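PDB 1SR4: cytolethal distending toxin subunit A from Haemophilus ducreyi, which probably pairs with CdtC to form the lectin-like heterodimer that delivers the genotoxic CdtB subunit to host cells. Local coordinates for residues 111-114 and 119-122; 71-76 and 115-120. All blocks are in the same frame, centred on the assembly; numbering follows the deposited sequence.

Overall arrangement
Both contacts belong to the ricin-type beta-trefoil of CdtA, and their centres lie about 8 Å apart. Along the chain, 71-76 comes first, starting on strand 69-73 and running on into a loop; strand 110-114, the loop after it and strand 120-124 follow. Interaction 1 is the local pairing of the two later strands, whereas interaction 2 brings the loop between them against a segment 39 residues earlier. The two share T119 and C120, and they touch directly where N114 ND2 packs on V73 CG2. The strand-to-strand connection thus packs on V73 and on L76, the latter within a region inferred to mediate binding to target cells.

Interaction 1: 111-114 and 119-122; sequences RFVN and TCVE
The backbones of F112 and V121 join through V121 N and F112 O, 3.0 Å apart. One step on, N114 N reaches T119 O at 2.7 Å. The two bonds flank V113 and C120, which make a single beta bridge; beyond it the strands diverge, their directions 129° apart, and a water takes over, accepting from F112 N and donating to V121 O. The pairing links strands 110-114 and 120-124, neighbours along the chain in the ricin-type beta-trefoil. The side chain of C120 can be followed outward from here. Its CB lies 3.7 Å from F112 O, the carbonyl that also receives a CA-H...O contact from C120 CA. With chi1 at -80°, SG is turned beside its own backbone N and comes alongside V113, equally near V113 CG2 and F112 O, both at 3.8 Å, while R111 CD approaches to 4.0 Å from SG. The sulfur ends in the disulfide to C133, and the R111 guanidinium runs on past it to a salt bridge with E102. The CG2 methyl of V121 lies 3.7 Å from F112 CB, at the root of the phenylalanine side chain, and both residues also pack on W99. T119 OG1 turns to H130, while N114 ND2 bonds to I96 O.

Interaction 2: 71-76 and 115-120; sequences LTVWAL and QSLGTC
L117 meets V73 and L76 through one methyl, CD1, and the contact between the segments is chiefly apolar. Against V73 that methyl lies 3.9 Å from CG1, the two side chains crossing at a slant. Against L76 it comes from another direction: the leucines cross at about a right angle, with L117 CD1 4.1 Å from L76 CD2. The chain of L117 reaches them nearly extended, CD1 anti to CA (chi2 175°), which carries this methyl across from the loop. V73 is buried, but L76 sits at the exposed margin, so the patch runs from the interior of the domain to its surface. H130 also packs on both V73 and L117.

The loop here links strands 110-114 and 120-124 of the beta-trefoil, and it lies against V73 and L76, where the earlier segment passes from strand 69-73 into the putative cell-binding region.

A single polar atom, L76 O, comes near, 3.8 Å from the L117 CD1 methyl, as plain packing. Hydrogen bonds brace the two sides separately. T72 OG1 donates to V73 O at 2.8 Å, pinning the V73 carbonyl to the preceding side chain within its own segment; the donor is tilted 16° from the carbonyl plane. On the other side, N114 OD1 braces the start of the loop, bonding to L117 N and taking a weak bond from S116 N, and Q115 OE1 ties the loop to N98 by accepting from its ND2.

Interaction 1: 111-114 and 119-122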
loop_
_atom_site.group_PDB
_atom_site.type_symbol
_atom_site.label_atom_id
_atom_site.label_comp_id
_atom_site.label_asym_id
_atom_site.label_seq_id
_atom_site.Cartn_x
_atom_site.Cartn_y
_atom_site.Cartn_z
ATOM N N ARG A 111 -2.550 0.480 -16.959
ATOM C CA ARG A 111 -2.749 -0.517 -17.988
ATOM C C ARG A 111 -2.302 -1.831 -17.362
ATOM O O ARG A 111 -1.520 -1.836 -16.397
ATOM C CB ARG A 111 -1.932 -0.200 -19.218
ATOM C CG ARG A 111 -0.470 -0.457 -19.065
ATOM C CD ARG A 111 0.134 -0.518 -20.433
ATOM N NE ARG A 111 1.562 -0.786 -20.413
ATOM C CZ ARG A 111 2.321 -0.757 -21.500
ATOM N NH1 ARG A 111 1.769 -0.476 -22.674
ATOM N NH2 ARG A 111 3.624 -0.985 -21.406
ATOM N N PHE A 112 -2.804 -2.939 -17.900
ATOM C CA PHE A 112 -2.504 -4.270 -17.381
ATOM C C PHE A 112 -1.877 -5.175 -18.435
ATOM O O PHE A 112 -2.489 -5.464 -19.462
ATOM C CB PHE A 112 -3.791 -4.903 -16.854
ATOM C CG PHE A 112 -4.423 -4.132 -15.723
ATOM C CD1 PHE A 112 -4.107 -4.428 -14.402
ATOM C CD2 PHE A 112 -5.303 -3.082 -15.989
ATOM C CE1 PHE A 112 -4.656 -3.689 -13.361
ATOM C CE2 PHE A 112 -5.863 -2.331 -14.952
ATOM C CZ PHE A 112 -5.539 -2.635 -13.635
ATOM N N VAL A 113 -0.663 -5.631 -18.154
ATOM C CA VAL A 113 0.092 -6.490 -19.064
ATOM C C VAL A 113 0.075 -7.943 -18.576
ATOM O O VAL A 113 0.465 -8.232 -17.448
ATOM C CB VAL A 113 1.541 -5.989 -19.153
ATOM C CG1 VAL A 113 2.293 -6.705 -20.304
ATOM C CG2 VAL A 113 1.530 -4.466 -19.365
ATOM N N ASN A 114 -0.359 -8.860 -19.429
ATOM C CA ASN A 114 -0.427 -10.267 -19.034
ATOM C C ASN A 114 0.950 -10.854 -18.751
ATOM O O ASN A 114 1.878 -10.667 -19.537
ATOM C CB ASN A 114 -1.125 -11.086 -20.116
ATOM C CG ASN A 114 -1.570 -12.446 -19.610
ATOM O OD1 ASN A 114 -0.892 -13.459 -19.809
ATOM N ND2 ASN A 114 -2.711 -12.469 -18.931
ATOM N N THR A 119 0.327 -9.479 -23.535
ATOM C CA THR A 119 -0.692 -8.632 -24.159
ATOM C C THR A 119 -1.331 -7.730 -23.093
ATOM O O THR A 119 -1.115 -7.917 -21.887
ATOM C CB THR A 119 -1.791 -9.478 -24.868
ATOM O OG1 THR A 119 -2.274 -10.496 -23.985
ATOM C CG2 THR A 119 -1.222 -10.153 -26.118
ATOM N N CYS A 120 -2.116 -6.755 -23.534
ATOM C CA CYS A 120 -2.753 -5.804 -22.623
ATOM C C CYS A 120 -4.265 -5.899 -22.571
ATOM O O CYS A 120 -4.911 -6.212 -23.588
ATOM C CB CYS A 120 -2.370 -4.375 -23.020
ATOM S SG CYS A 120 -0.727 -3.899 -22.416
ATOM N N VAL A 121 -4.822 -5.615 -21.389
ATOM C CA VAL A 121 -6.267 -5.625 -21.196
ATOM C C VAL A 121 -6.752 -4.457 -22.033
ATOM O O VAL A 121 -6.138 -3.385 -22.008
ATOM C CB VAL A 121 -6.670 -5.378 -19.714
ATOM C CG1 VAL A 121 -8.155 -5.046 -19.631
ATOM C CG2 VAL A 121 -6.354 -6.641 -18.846
ATOM N N GLU A 122 -7.845 -4.651 -22.767
ATOM C CA GLU A 122 -8.377 -3.588 -23.629
ATOM C C GLU A 122 -9.913 -3.552 -23.640
ATOM O O GLU A 122 -10.563 -4.585 -23.817
ATOM C CB GLU A 122 -7.875 -3.795 -25.062
ATOM C CG GLU A 122 -8.207 -2.632 -25.991
ATOM C CD GLU A 122 -7.608 -2.781 -27.375
ATOM O OE1 GLU A 122 -6.436 -3.218 -27.492
ATOM O OE2 GLU A 122 -8.315 -2.438 -28.353
HETATM O O HOH W 1 -4.470 -2.353 -20.135
#

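Interaction 2: 71-76 and 115-120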
loop_
_atom_site.group_PDB
_atom_site.type_symbol
_atom_site.label_atom_id
_atom_site.label_comp_id
_atom_site.label_asym_id
_atom_site.label_seq_id
_atom_site.Cartn_x
_atom_site.Cartn_y
_atom_site.Cartn_z
ATOM N N LEU A 71 -9.799 -11.875 -12.961
ATOM C CA LEU A 71 -9.877 -11.461 -14.357
ATOM C C LEU A 71 -8.790 -12.251 -15.091
ATOM O O LEU A 71 -7.622 -12.225 -14.700
ATOM C CB LEU A 71 -9.587 -9.973 -14.505
ATOM C CG LEU A 71 -9.728 -9.518 -15.972
ATOM C CD1 LEU A 71 -11.224 -9.580 -16.420
ATOM C CD2 LEU A 71 -9.191 -8.099 -16.119
ATOM N N THR A 72 -9.164 -12.936 -16.164
ATOM C CA THR A 72 -8.179 -13.741 -16.870
ATOM C C THR A 72 -8.430 -13.940 -18.361
ATOM O O THR A 72 -9.557 -13.822 -18.856
ATOM C CB THR A 72 -8.114 -15.142 -16.232
ATOM O OG1 THR A 72 -7.124 -15.931 -16.881
ATOM C CG2 THR A 72 -9.464 -15.838 -16.351
ATOM N N VAL A 73 -7.339 -14.208 -19.064
ATOM C CA VAL A 73 -7.392 -14.545 -20.474
ATOM C C VAL A 73 -7.984 -15.955 -20.441
ATOM O O VAL A 73 -7.804 -16.680 -19.454
ATOM C CB VAL A 73 -5.959 -14.647 -21.060
ATOM C CG1 VAL A 73 -5.968 -15.485 -22.366
ATOM C CG2 VAL A 73 -5.390 -13.250 -21.289
ATOM N N TRP A 74 -8.744 -16.337 -21.461
ATOM C CA TRP A 74 -9.247 -17.709 -21.507
ATOM C C TRP A 74 -8.704 -18.247 -22.845
ATOM O O TRP A 74 -7.747 -19.012 -22.851
ATOM C CB TRP A 74 -10.778 -17.777 -21.456
ATOM C CG TRP A 74 -11.255 -19.187 -21.502
ATOM C CD1 TRP A 74 -10.992 -20.178 -20.591
ATOM C CD2 TRP A 74 -12.011 -19.800 -22.549
ATOM N NE1 TRP A 74 -11.534 -21.371 -21.013
ATOM C CE2 TRP A 74 -12.165 -21.168 -22.211
ATOM C CE3 TRP A 74 -12.570 -19.329 -23.744
ATOM C CZ2 TRP A 74 -12.858 -22.069 -23.031
ATOM C CZ3 TRP A 74 -13.260 -20.230 -24.563
ATOM C CH2 TRP A 74 -13.396 -21.581 -24.199
ATOM N N ALA A 75 -9.286 -17.816 -23.968
ATOM C CA ALA A 75 -8.785 -18.236 -25.286
ATOM C C ALA A 75 -7.507 -17.429 -25.470
ATOM O O ALA A 75 -7.514 -16.196 -25.355
ATOM C CB ALA A 75 -9.802 -17.903 -26.394
ATOM N N LEU A 76 -6.414 -18.121 -25.755
ATOM C CA LEU A 76 -5.107 -17.487 -25.884
ATOM C C LEU A 76 -4.859 -16.529 -27.042
ATOM O O LEU A 76 -4.052 -15.613 -26.907
ATOM C CB LEU A 76 -4.012 -18.561 -25.901
ATOM C CG LEU A 76 -3.949 -19.538 -24.721
ATOM C CD1 LEU A 76 -2.784 -20.521 -24.936
ATOM C CD2 LEU A 76 -3.759 -18.774 -23.415
ATOM N N GLN A 115 1.078 -11.574 -17.637
ATOM C CA GLN A 115 2.363 -12.158 -17.272
ATOM C C GLN A 115 2.867 -13.154 -18.290
ATOM O O GLN A 115 4.041 -13.157 -18.626
ATOM C CB GLN A 115 2.296 -12.881 -15.917
ATOM C CG GLN A 115 3.598 -13.591 -15.584
ATOM C CD GLN A 115 3.608 -14.217 -14.207
ATOM O OE1 GLN A 115 2.566 -14.658 -13.702
ATOM N NE2 GLN A 115 4.790 -14.282 -13.596
ATOM N N SER A 116 1.973 -14.017 -18.747
ATOM C CA SER A 116 2.333 -15.064 -19.686
ATOM C C SER A 116 2.403 -14.641 -21.137
ATOM O O SER A 116 3.369 -14.951 -21.827
ATOM C CB SER A 116 1.341 -16.227 -19.568
ATOM O OG SER A 116 1.610 -17.220 -20.545
ATOM N N LEU A 117 1.384 -13.918 -21.589
ATOM C CA LEU A 117 1.298 -13.529 -22.991
ATOM C C LEU A 117 1.843 -12.160 -23.385
ATOM O O LEU A 117 2.070 -11.909 -24.562
ATOM C CB LEU A 117 -0.152 -13.657 -23.451
ATOM C CG LEU A 117 -0.782 -15.036 -23.211
ATOM C CD1 LEU A 117 -2.265 -14.987 -23.594
ATOM C CD2 LEU A 117 -0.064 -16.107 -24.039
ATOM N N GLY A 118 2.048 -11.276 -22.415
ATOM C CA GLY A 118 2.574 -9.964 -22.739
ATOM C C GLY A 118 1.576 -9.049 -23.425
ATOM O O GLY A 118 1.939 -7.963 -23.867
ATOM N N THR A 119 0.327 -9.479 -23.535
ATOM C CA THR A 119 -0.692 -8.632 -24.159
ATOM C C THR A 119 -1.331 -7.730 -23.093
ATOM O O THR A 119 -1.115 -7.917 -21.887
ATOM C CB THR A 119 -1.791 -9.478 -24.868
ATOM O OG1 THR A 119 -2.274 -10.496 -23.985
ATOM C CG2 THR A 119 -1.222 -10.153 -26.118
ATOM N N CYS A 120 -2.116 -6.755 -23.534
ATOM C CA CYS A 120 -2.753 -5.804 -22.623
ATOM C C CYS A 120 -4.265 -5.899 -22.571
ATOM O O CYS A 120 -4.911 -6.212 -23.588
ATOM C CB CYS A 120 -2.370 -4.375 -23.020
ATOM S SG CYS A 120 -0.727 -3.899 -22.416
#